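Local coordinates for protein D-glycerate 3-kinase (Cryptococcus neoformans var. grubii serotype A, PDB 6CKG) that probably phosphorylates D-glycerate at its 3-hydroxyl, using ATP as phosphate donor, at residues G51-Q56 with F248-P253; M82-F87 with E180-G185; L189-L194 with T227-N232. All blocks are in the same frame, centred on the assembly; numbering follows the deposited sequence.

Interaction 1 of 3, residues G51-Q56 with F248-P253; sequences GVQGPQ and FVQIQP
Gln53 pairs with Gln250 in a parallel bridge, which puts both side chains on the same face of the sheet; the strand directions differ by 8°. Three backbone bonds of 2.8 to 3.0 Å fix the ladder: Val249 N gives to Gly51 O, Gln53 N to Val249 O, and Ile251 N to Gln53 O. On Gln53, CB meets the edge of the Phe248 ring, 3.7 Å from CE1, while Gly51 O lies over one face of that ring. CG stands anti to the backbone N, and a bend at chi2 (-82°) brings the side chain to run beside that of Gln250, their amide planes steeply turned to one another. There OE1 accepts from Gln250 NE2 at 3.2 Å; the donor is tilted 31° from the carbonyl plane. A water sits 2.9 Å from Gln53 OE1 and 2.6 Å from Ile251 O. At the tip, Gln53 NE2 turns to Trp182 O, and Gln250 OE1 takes Arg315 NE. Beyond the ladder, Pro55 CG meets Pro253 CD at 4.0 Å, ring to ring, as the chain enters the P-loop. Strand 176-180 flanks 48-53, strand 313-318 flanks 247-253, and helices 258-273 and 281-298 pack on the proline end.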
loop_
_atom_site.group_PDB
_atom_site.type_symbol
_atom_site.label_atom_id
_atom_site.label_comp_id
_atom_site.label_asym_id
_atom_site.label_seq_id
_atom_site.Cartn_x
_atom_site.Cartn_y
_atom_site.Cartn_z
ATOM N N GLY A 51 -6.480 5.477 -4.044
ATOM C CA GLY A 51 -5.740 4.496 -3.254
ATOM C C GLY A 51 -5.766 3.125 -3.920
ATOM O O GLY A 51 -6.754 2.721 -4.525
ATOM N N VAL A 52 -4.659 2.399 -3.797
ATOM C CA VAL A 52 -4.541 1.065 -4.383
ATOM C C VAL A 52 -3.902 0.146 -3.353
ATOM O O VAL A 52 -2.860 0.482 -2.778
ATOM C CB VAL A 52 -3.708 1.068 -5.683
ATOM C CG1 VAL A 52 -3.539 -0.365 -6.209
ATOM C CG2 VAL A 52 -4.356 1.964 -6.742
ATOM N N GLN A 53 -4.531 -1.000 -3.093
ATOM C CA GLN A 53 -3.937 -1.980 -2.187
ATOM C C GLN A 53 -4.053 -3.364 -2.804
ATOM O O GLN A 53 -5.051 -3.696 -3.452
ATOM C CB GLN A 53 -4.578 -1.939 -0.787
ATOM C CG GLN A 53 -3.915 -2.891 0.278
ATOM C CD GLN A 53 -4.400 -4.335 0.192
ATOM O OE1 GLN A 53 -5.510 -4.603 -0.262
ATOM N NE2 GLN A 53 -3.563 -5.271 0.621
ATOM N N GLY A 54 -3.005 -4.155 -2.626
ATOM C CA GLY A 54 -2.953 -5.501 -3.133
ATOM C C GLY A 54 -1.749 -6.210 -2.549
ATOM O O GLY A 54 -0.799 -5.580 -2.071
ATOM N N PRO A 55 -1.765 -7.535 -2.571
ATOM C CA PRO A 55 -0.752 -8.298 -1.847
ATOM C C PRO A 55 0.579 -8.340 -2.577
ATOM O O PRO A 55 0.692 -8.026 -3.766
ATOM C CB PRO A 55 -1.368 -9.696 -1.765
ATOM C CG PRO A 55 -2.189 -9.787 -2.985
ATOM C CD PRO A 55 -2.767 -8.414 -3.193
ATOM N N GLN A 56 1.599 -8.731 -1.811
ATOM C CA GLN A 56 2.910 -9.084 -2.336
ATOM C C GLN A 56 2.793 -10.200 -3.361
ATOM O O GLN A 56 2.513 -11.351 -3.007
ATOM C CB GLN A 56 3.837 -9.517 -1.202
ATOM C CG GLN A 56 4.620 -8.390 -0.591
ATOM C CD GLN A 56 4.253 -8.137 0.845
ATOM O OE1 GLN A 56 3.112 -8.350 1.260
ATOM N NE2 GLN A 56 5.226 -7.688 1.622
ATOM N N PHE A 248 -10.885 4.037 -4.326
ATOM C CA PHE A 248 -10.012 2.938 -3.928
ATOM C C PHE A 248 -10.152 1.762 -4.881
ATOM O O PHE A 248 -11.264 1.403 -5.290
ATOM C CB PHE A 248 -10.347 2.475 -2.493
ATOM C CG PHE A 248 -9.163 1.911 -1.722
ATOM C CD1 PHE A 248 -8.717 0.621 -1.957
ATOM C CD2 PHE A 248 -8.513 2.671 -0.756
ATOM C CE1 PHE A 248 -7.644 0.077 -1.230
ATOM C CE2 PHE A 248 -7.429 2.140 -0.022
ATOM C CZ PHE A 248 -7.006 0.836 -0.262
ATOM N N VAL A 249 -9.018 1.142 -5.191
ATOM C CA VAL A 249 -8.956 -0.082 -5.985
ATOM C C VAL A 249 -8.220 -1.126 -5.160
ATOM O O VAL A 249 -7.106 -0.866 -4.689
ATOM C CB VAL A 249 -8.236 0.143 -7.330
ATOM C CG1 VAL A 249 -8.162 -1.167 -8.131
ATOM C CG2 VAL A 249 -8.941 1.244 -8.151
ATOM N N GLN A 250 -8.822 -2.303 -4.997
ATOM C CA GLN A 250 -8.204 -3.364 -4.209
ATOM C C GLN A 250 -8.105 -4.653 -5.017
ATOM O O GLN A 250 -9.064 -5.055 -5.676
ATOM C CB GLN A 250 -8.987 -3.614 -2.907
ATOM C CG GLN A 250 -8.503 -4.845 -2.152
ATOM C CD GLN A 250 -9.317 -5.132 -0.896
ATOM O OE1 GLN A 250 -10.538 -5.256 -0.950
ATOM N NE2 GLN A 250 -8.640 -5.220 0.241
ATOM N N ILE A 251 -6.942 -5.293 -4.976
ATOM C CA ILE A 251 -6.762 -6.623 -5.544
ATOM C C ILE A 251 -6.769 -7.605 -4.376
ATOM O O ILE A 251 -5.877 -7.573 -3.524
ATOM C CB ILE A 251 -5.461 -6.731 -6.350
ATOM C CG1 ILE A 251 -5.431 -5.663 -7.450
ATOM C CG2 ILE A 251 -5.353 -8.114 -6.959
ATOM C CD1 ILE A 251 -4.084 -5.525 -8.143
ATOM N N GLN A 252 -7.786 -8.464 -4.320
ATOM C CA GLN A 252 -7.967 -9.371 -3.192
ATOM C C GLN A 252 -7.808 -10.804 -3.676
ATOM O O GLN A 252 -8.599 -11.251 -4.526
ATOM C CB GLN A 252 -9.348 -9.174 -2.566
ATOM C CG GLN A 252 -9.625 -10.075 -1.383
ATOM C CD GLN A 252 -11.024 -9.870 -0.852
ATOM O OE1 GLN A 252 -11.263 -9.011 0.003
ATOM N NE2 GLN A 252 -11.961 -10.641 -1.371
ATOM N N PRO A 253 -6.825 -11.565 -3.194
ATOM C CA PRO A 253 -6.770 -12.984 -3.554
ATOM C C PRO A 253 -7.975 -13.714 -2.983
ATOM O O PRO A 253 -8.539 -13.315 -1.960
ATOM C CB PRO A 253 -5.471 -13.468 -2.906
ATOM C CG PRO A 253 -5.297 -12.566 -1.732
ATOM C CD PRO A 253 -5.831 -11.220 -2.160
HETATM O O HOH W 1 -5.894 -7.444 -0.887
#

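Interaction 2 of 3, residues M82-F87 with E180-G185; sequences MSLDDF and EGWMNG. With EDO (1,2-ethanediol), chain C; EDO (1,2-ethanediol), chain D.
Ser83 and Glu180 form a parallel bridge where strands 79-83 and 176-180 end, at the C-terminal edge of the P-loop kinase sheet; a hydrophobic strand closing on an acidic residue, as 176-180 does, is consistent with a Walker B element. Two backbone bonds define the pairing: Glu180 N to Met82 O (2.9 Å) and Leu84 N to Glu180 O (2.8 Å). On the face of the bridge shared with Ser83, the Glu180 side chain, with CG held between its backbone N and carbonyl carbon (chi1 56°), bends so that OE2 comes 3.1 Å from Ser83 OG; OE2 also has a weak hydrogen bond with Thr64 OG1.

After Ser83 a short 3-10 turn faces the type I turn Gly181 to Asn184. Leu84 places CD2 against Met183 CG at 3.5 Å, a tight contact in which the two side chains cross at about a right angle. Its CB and CD2 also lie against Asn184 OD1, a buried oxygen with no polar partner in the model. Asp85 OD1 receives two waters, at 2.7 and 2.8 Å; the first accepts from Trp182 N, the second weakly from Trp182 NE1, which has a further weak bond to Gly111 O, and both waters lie in the plane of the indole at its edge. Asp85 OD2 pairs with Lys154. One ethanediol O2 accepts from Ser83 N and donates to Asp86 OD2 (2.7 Å), while another gives a bond to Glu180 OE1, both probably from the crystallisation liquor.

The chemistry divides: around Leu84, apolar side chains and a buried amide oxygen meet, whereas Asp85, Asp86 and Glu180 present carboxylates to waters and small diols. The diols occupy two separate polar spots by strand ends that, as in P-loop kinases generally, probably border the active site.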
loop_
_atom_site.group_PDB
_atom_site.type_symbol
_atom_site.label_atom_id
_atom_site.label_comp_id
_atom_site.label_asym_id
_atom_site.label_seq_id
_atom_site.Cartn_x
_atom_site.Cartn_y
_atom_site.Cartn_z
ATOM N N MET A 82 2.454 7.755 -6.008
ATOM C CA MET A 82 3.114 7.560 -4.720
ATOM C C MET A 82 3.043 6.083 -4.354
ATOM O O MET A 82 1.948 5.507 -4.284
ATOM C CB MET A 82 2.455 8.395 -3.616
ATOM C CG MET A 82 2.898 9.832 -3.591
ATOM S SD MET A 82 1.977 10.843 -2.424
ATOM C CE MET A 82 2.264 9.955 -0.876
ATOM N N SER A 83 4.200 5.471 -4.120
ATOM C CA SER A 83 4.283 4.098 -3.645
ATOM C C SER A 83 4.704 4.108 -2.180
ATOM O O SER A 83 5.693 4.751 -1.824
ATOM C CB SER A 83 5.280 3.294 -4.476
ATOM O OG SER A 83 4.948 3.373 -5.839
ATOM N N LEU A 84 3.957 3.392 -1.340
ATOM C CA LEU A 84 4.211 3.423 0.102
ATOM C C LEU A 84 5.663 3.083 0.450
ATOM O O LEU A 84 6.255 3.704 1.341
ATOM C CB LEU A 84 3.259 2.463 0.809
ATOM C CG LEU A 84 3.358 2.426 2.334
ATOM C CD1 LEU A 84 2.925 3.773 2.879
ATOM C CD2 LEU A 84 2.452 1.306 2.861
ATOM N N ASP A 85 6.256 2.110 -0.243
ATOM C CA ASP A 85 7.615 1.684 0.091
ATOM C C ASP A 85 8.643 2.787 -0.144
ATOM O O ASP A 85 9.712 2.767 0.466
ATOM C CB ASP A 85 8.013 0.466 -0.731
ATOM C CG ASP A 85 7.200 -0.758 -0.406
ATOM O OD1 ASP A 85 6.165 -0.651 0.301
ATOM O OD2 ASP A 85 7.608 -1.835 -0.881
ATOM N N ASP A 86 8.365 3.736 -1.041
ATOM C CA ASP A 86 9.313 4.826 -1.241
ATOM C C ASP A 86 9.326 5.795 -0.070
ATOM O O ASP A 86 10.184 6.685 -0.030
ATOM C CB ASP A 86 8.999 5.585 -2.531
ATOM C CG ASP A 86 9.403 4.816 -3.755
ATOM O OD1 ASP A 86 10.568 4.368 -3.800
ATOM O OD2 ASP A 86 8.545 4.629 -4.652
ATOM N N PHE A 87 8.409 5.622 0.878
ATOM C CA PHE A 87 8.258 6.487 2.035
ATOM C C PHE A 87 8.643 5.788 3.346
ATOM O O PHE A 87 8.295 6.270 4.429
ATOM C CB PHE A 87 6.825 7.009 2.094
ATOM C CG PHE A 87 6.500 8.005 1.006
ATOM C CD1 PHE A 87 6.106 7.581 -0.258
ATOM C CD2 PHE A 87 6.586 9.364 1.252
ATOM C CE1 PHE A 87 5.818 8.501 -1.254
ATOM C CE2 PHE A 87 6.298 10.292 0.250
ATOM C CZ PHE A 87 5.918 9.859 -0.996
ATOM N N GLU A 180 -0.346 3.862 -3.828
ATOM C CA GLU A 180 -0.452 2.416 -3.707
ATOM C C GLU A 180 0.440 1.884 -2.593
ATOM O O GLU A 180 1.433 2.506 -2.203
ATOM C CB GLU A 180 -0.074 1.731 -5.016
ATOM C CG GLU A 180 1.293 2.100 -5.509
ATOM C CD GLU A 180 2.162 0.888 -5.718
ATOM O OE1 GLU A 180 1.892 -0.149 -5.071
ATOM O OE2 GLU A 180 3.112 0.976 -6.525
ATOM N N GLY A 181 0.086 0.705 -2.094
ATOM C CA GLY A 181 0.850 0.117 -1.012
ATOM C C GLY A 181 0.263 -1.179 -0.510
ATOM O O GLY A 181 -0.955 -1.359 -0.543
ATOM N N TRP A 182 1.125 -2.088 -0.031
ATOM C CA TRP A 182 0.653 -3.398 0.409
ATOM C C TRP A 182 -0.339 -3.287 1.567
ATOM O O TRP A 182 -1.179 -4.166 1.748
ATOM C CB TRP A 182 1.849 -4.273 0.800
ATOM C CG TRP A 182 2.474 -3.882 2.115
ATOM C CD1 TRP A 182 3.445 -2.944 2.312
ATOM C CD2 TRP A 182 2.159 -4.415 3.415
ATOM N NE1 TRP A 182 3.766 -2.863 3.651
ATOM C CE2 TRP A 182 2.985 -3.752 4.348
ATOM C CE3 TRP A 182 1.263 -5.390 3.874
ATOM C CZ2 TRP A 182 2.949 -4.033 5.717
ATOM C CZ3 TRP A 182 1.221 -5.672 5.236
ATOM C CH2 TRP A 182 2.058 -4.990 6.145
ATOM N N MET A 183 -0.256 -2.222 2.360
ATOM C CA MET A 183 -1.144 -2.028 3.494
ATOM C C MET A 183 -1.953 -0.743 3.380
ATOM O O MET A 183 -2.472 -0.257 4.391
ATOM C CB MET A 183 -0.348 -2.040 4.813
ATOM C CG MET A 183 0.827 -1.042 4.851
ATOM S SD MET A 183 1.580 -0.719 6.489
ATOM C CE MET A 183 0.461 0.534 7.115
ATOM N N ASN A 184 -2.058 -0.156 2.184
ATOM C CA ASN A 184 -2.785 1.100 2.073
ATOM C C ASN A 184 -4.240 0.888 2.478
ATOM O O ASN A 184 -4.881 -0.083 2.066
ATOM C CB ASN A 184 -2.679 1.669 0.644
ATOM C CG ASN A 184 -1.449 2.539 0.465
ATOM O OD1 ASN A 184 -0.467 2.390 1.200
ATOM N ND2 ASN A 184 -1.492 3.458 -0.504
ATOM N N GLY A 185 -4.756 1.779 3.314
ATOM C CA GLY A 185 -6.126 1.653 3.767
ATOM C C GLY A 185 -6.342 0.686 4.929
ATOM O O GLY A 185 -7.440 0.667 5.500
HETATM C C1 EDO C . 8.273 8.113 -6.218
HETATM O O1 EDO C . 9.392 7.243 -5.947
HETATM C C2 EDO C . 7.257 7.987 -5.087
HETATM O O2 EDO C . 6.781 6.635 -5.040
HETATM C C1 EDO D . -0.851 -4.350 -6.371
HETATM O O1 EDO D . -0.551 -5.595 -5.733
HETATM C C2 EDO D . 0.168 -3.285 -5.974
HETATM O O2 EDO D . -0.306 -2.537 -4.846
HETATM O O HOH W 2 3.858 -1.517 -0.822
HETATM O O HOH W 3 5.899 -0.750 3.039
#

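Interaction 3 of 3, residues L189-L194 with T227-N232; sequences LSNDKL and TLHSIN
The backbones of Leu189 and Asn232 come within 6.7 Å at their CA atoms, and those of Asn191 and His229 within 7.5 Å, so the entry to helix 191-204 lies beside helix 225-236 with side chains filling the gap. Asn232 spans it with a two-point grip on a single residue. With CG anti to its backbone N (chi1 -172°), its amide reaches across to Leu189: OD1 accepts from Leu189 N at 2.7 Å, on a lone pair in the carbonyl plane, and ND2 donates to Leu189 O at 2.9 Å. Both N-H...O angles are 173°, and Leu189 O lies in the plane of the Asn232 amide, so the two bonds fix its rotation. A second N-H of ND2 goes to a water that also donates to Asn191 OD1 and sits 2.8 Å from His229 ND1. Arg236 adds its own bonds to Leu189 O and Asn191 OD1.

Next to these polar groups, Leu194 divides its branches. CD2 lies over the face of the His229 ring, 3.8 Å from the centroid and 19° off the normal, a CH-pi contact, while CD1 packs on Asn232 CB at 3.6 Å. Asn191 O meets the same imidazole at its edge, in plane. NE2, the other nitrogen flanking CE1, is hydrogen-bonded to Glu195 OE2, so both imidazole nitrogens have polar partners and the ring is held in its turn.

Ser190 starts helix 191-204: its OG accepts from Lys193 N at 3.0 Å, while Ser190 O accepts from Leu194 N. The whole is a serine N-cap, with the residue before it gripped at both N and O by an asparagine of the adjoining helix, which joins the start of helix 191-204 to helix 225-236.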
loop_
_atom_site.group_PDB
_atom_site.type_symbol
_atom_site.label_atom_id
_atom_site.label_comp_id
_atom_site.label_asym_id
_atom_site.label_seq_id
_atom_site.Cartn_x
_atom_site.Cartn_y
_atom_site.Cartn_z
ATOM N N LEU A 189 -7.537 -1.566 14.984
ATOM C CA LEU A 189 -8.607 -2.182 15.756
ATOM C C LEU A 189 -8.714 -1.534 17.129
ATOM O O LEU A 189 -7.748 -0.969 17.647
ATOM C CB LEU A 189 -8.369 -3.693 15.931
ATOM C CG LEU A 189 -8.128 -4.497 14.648
ATOM C CD1 LEU A 189 -7.689 -5.930 14.943
ATOM C CD2 LEU A 189 -9.370 -4.477 13.757
ATOM N N SER A 190 -9.903 -1.620 17.723
ATOM C CA SER A 190 -9.985 -1.374 19.150
ATOM C C SER A 190 -9.142 -2.425 19.864
ATOM O O SER A 190 -8.865 -3.499 19.327
ATOM C CB SER A 190 -11.434 -1.431 19.643
ATOM O OG SER A 190 -11.905 -2.760 19.615
ATOM N N ASN A 191 -8.693 -2.089 21.070
ATOM C CA ASN A 191 -7.929 -3.059 21.848
ATOM C C ASN A 191 -8.711 -4.358 22.009
ATOM O O ASN A 191 -8.174 -5.447 21.792
ATOM C CB ASN A 191 -7.561 -2.465 23.211
ATOM C CG ASN A 191 -6.622 -1.288 23.084
ATOM O OD1 ASN A 191 -6.068 -1.032 22.006
ATOM N ND2 ASN A 191 -6.444 -0.555 24.171
ATOM N N ASP A 192 -10.004 -4.249 22.346
ATOM C CA ASP A 192 -10.831 -5.432 22.579
ATOM C C ASP A 192 -10.946 -6.282 21.322
ATOM O O ASP A 192 -10.970 -7.517 21.397
ATOM C CB ASP A 192 -12.227 -5.022 23.047
ATOM C CG ASP A 192 -12.226 -4.339 24.403
ATOM O OD1 ASP A 192 -11.162 -4.257 25.067
ATOM O OD2 ASP A 192 -13.311 -3.880 24.799
ATOM N N LYS A 193 -11.053 -5.635 20.155
ATOM C CA LYS A 193 -11.210 -6.382 18.911
ATOM C C LYS A 193 -9.924 -7.100 18.516
ATOM O O LYS A 193 -9.972 -8.212 17.979
ATOM C CB LYS A 193 -11.656 -5.454 17.779
ATOM C CG LYS A 193 -12.098 -6.230 16.561
ATOM C CD LYS A 193 -13.477 -6.793 16.823
ATOM C CE LYS A 193 -14.003 -7.608 15.653
ATOM N NZ LYS A 193 -15.350 -8.170 15.981
ATOM N N LEU A 194 -8.762 -6.481 18.746
ATOM C CA LEU A 194 -7.518 -7.189 18.467
ATOM C C LEU A 194 -7.414 -8.434 19.342
ATOM O O LEU A 194 -7.112 -9.529 18.852
ATOM C CB LEU A 194 -6.317 -6.266 18.682
ATOM C CG LEU A 194 -4.938 -6.759 18.228
ATOM C CD1 LEU A 194 -4.060 -5.613 17.696
ATOM C CD2 LEU A 194 -4.247 -7.448 19.391
ATOM N N THR A 227 3.502 -7.241 20.914
ATOM C CA THR A 227 4.033 -6.911 19.597
ATOM C C THR A 227 2.908 -6.490 18.651
ATOM O O THR A 227 3.025 -5.495 17.926
ATOM C CB THR A 227 4.808 -8.093 19.009
ATOM O OG1 THR A 227 6.089 -8.191 19.633
ATOM C CG2 THR A 227 5.021 -7.912 17.472
ATOM N N LEU A 228 1.803 -7.235 18.656
ATOM C CA LEU A 228 0.703 -6.921 17.745
ATOM C C LEU A 228 0.018 -5.610 18.123
ATOM O O LEU A 228 -0.364 -4.832 17.245
ATOM C CB LEU A 228 -0.308 -8.072 17.710
ATOM C CG LEU A 228 0.233 -9.422 17.234
ATOM C CD1 LEU A 228 -0.779 -10.532 17.452
ATOM C CD2 LEU A 228 0.659 -9.351 15.770
ATOM N N HIS A 229 -0.140 -5.345 19.423
ATOM C CA HIS A 229 -0.746 -4.087 19.855
ATOM C C HIS A 229 0.078 -2.886 19.399
ATOM O O HIS A 229 -0.486 -1.842 19.044
ATOM C CB HIS A 229 -0.900 -4.074 21.378
ATOM C CG HIS A 229 -2.131 -4.779 21.887
ATOM N ND1 HIS A 229 -3.408 -4.397 21.537
ATOM C CD2 HIS A 229 -2.275 -5.802 22.767
ATOM C CE1 HIS A 229 -4.286 -5.171 22.156
ATOM N NE2 HIS A 229 -3.623 -6.032 22.911
ATOM N N SER A 230 1.419 -3.012 19.429
ATOM C CA SER A 230 2.293 -1.930 18.975
ATOM C C SER A 230 2.059 -1.600 17.504
ATOM O O SER A 230 1.942 -0.430 17.130
ATOM C CB SER A 230 3.759 -2.299 19.207
ATOM O OG SER A 230 4.018 -2.511 20.584
ATOM N N ILE A 231 2.007 -2.623 16.647
ATOM C CA ILE A 231 1.733 -2.355 15.233
ATOM C C ILE A 231 0.363 -1.701 15.071
ATOM O O ILE A 231 0.193 -0.756 14.285
ATOM C CB ILE A 231 1.841 -3.649 14.409
ATOM C CG1 ILE A 231 3.207 -4.307 14.620
ATOM C CG2 ILE A 231 1.572 -3.362 12.918
ATOM C CD1 ILE A 231 4.395 -3.398 14.253
ATOM N N ASN A 232 -0.631 -2.195 15.815
ATOM C CA ASN A 232 -1.978 -1.620 15.796
ATOM C C ASN A 232 -1.949 -0.140 16.162
ATOM O O ASN A 232 -2.574 0.692 15.493
ATOM C CB ASN A 232 -2.875 -2.392 16.779
ATOM C CG ASN A 232 -4.349 -2.007 16.687
ATOM O OD1 ASN A 232 -4.898 -1.894 15.600
ATOM N ND2 ASN A 232 -4.997 -1.813 17.841
HETATM O O HOH W 4 -3.743 -1.783 20.479
#

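Interactions 1 and 2 belong to the same mixed sheet and lie near the centre of the chain, about 11 Å apart between centres; they touch where the turn after strand 176-180 meets strand 48-53, through a probable backbone hydrogen bond from Gly181 N to Val52 O. Interaction 3 sits about 20 Å from the chain centre, is only partly buried, and joins two helices instead of strands; residues 189-194 nevertheless follow closely on the 180-185 turn. Chemistry follows place. Interaction 1 rests on a regular backbone ladder with paired amides, interaction 2 on a short ladder giving way to carboxylates, waters and diols at the strand ends, and interaction 3 on side-chain-to-backbone bonds and a CH-pi contact.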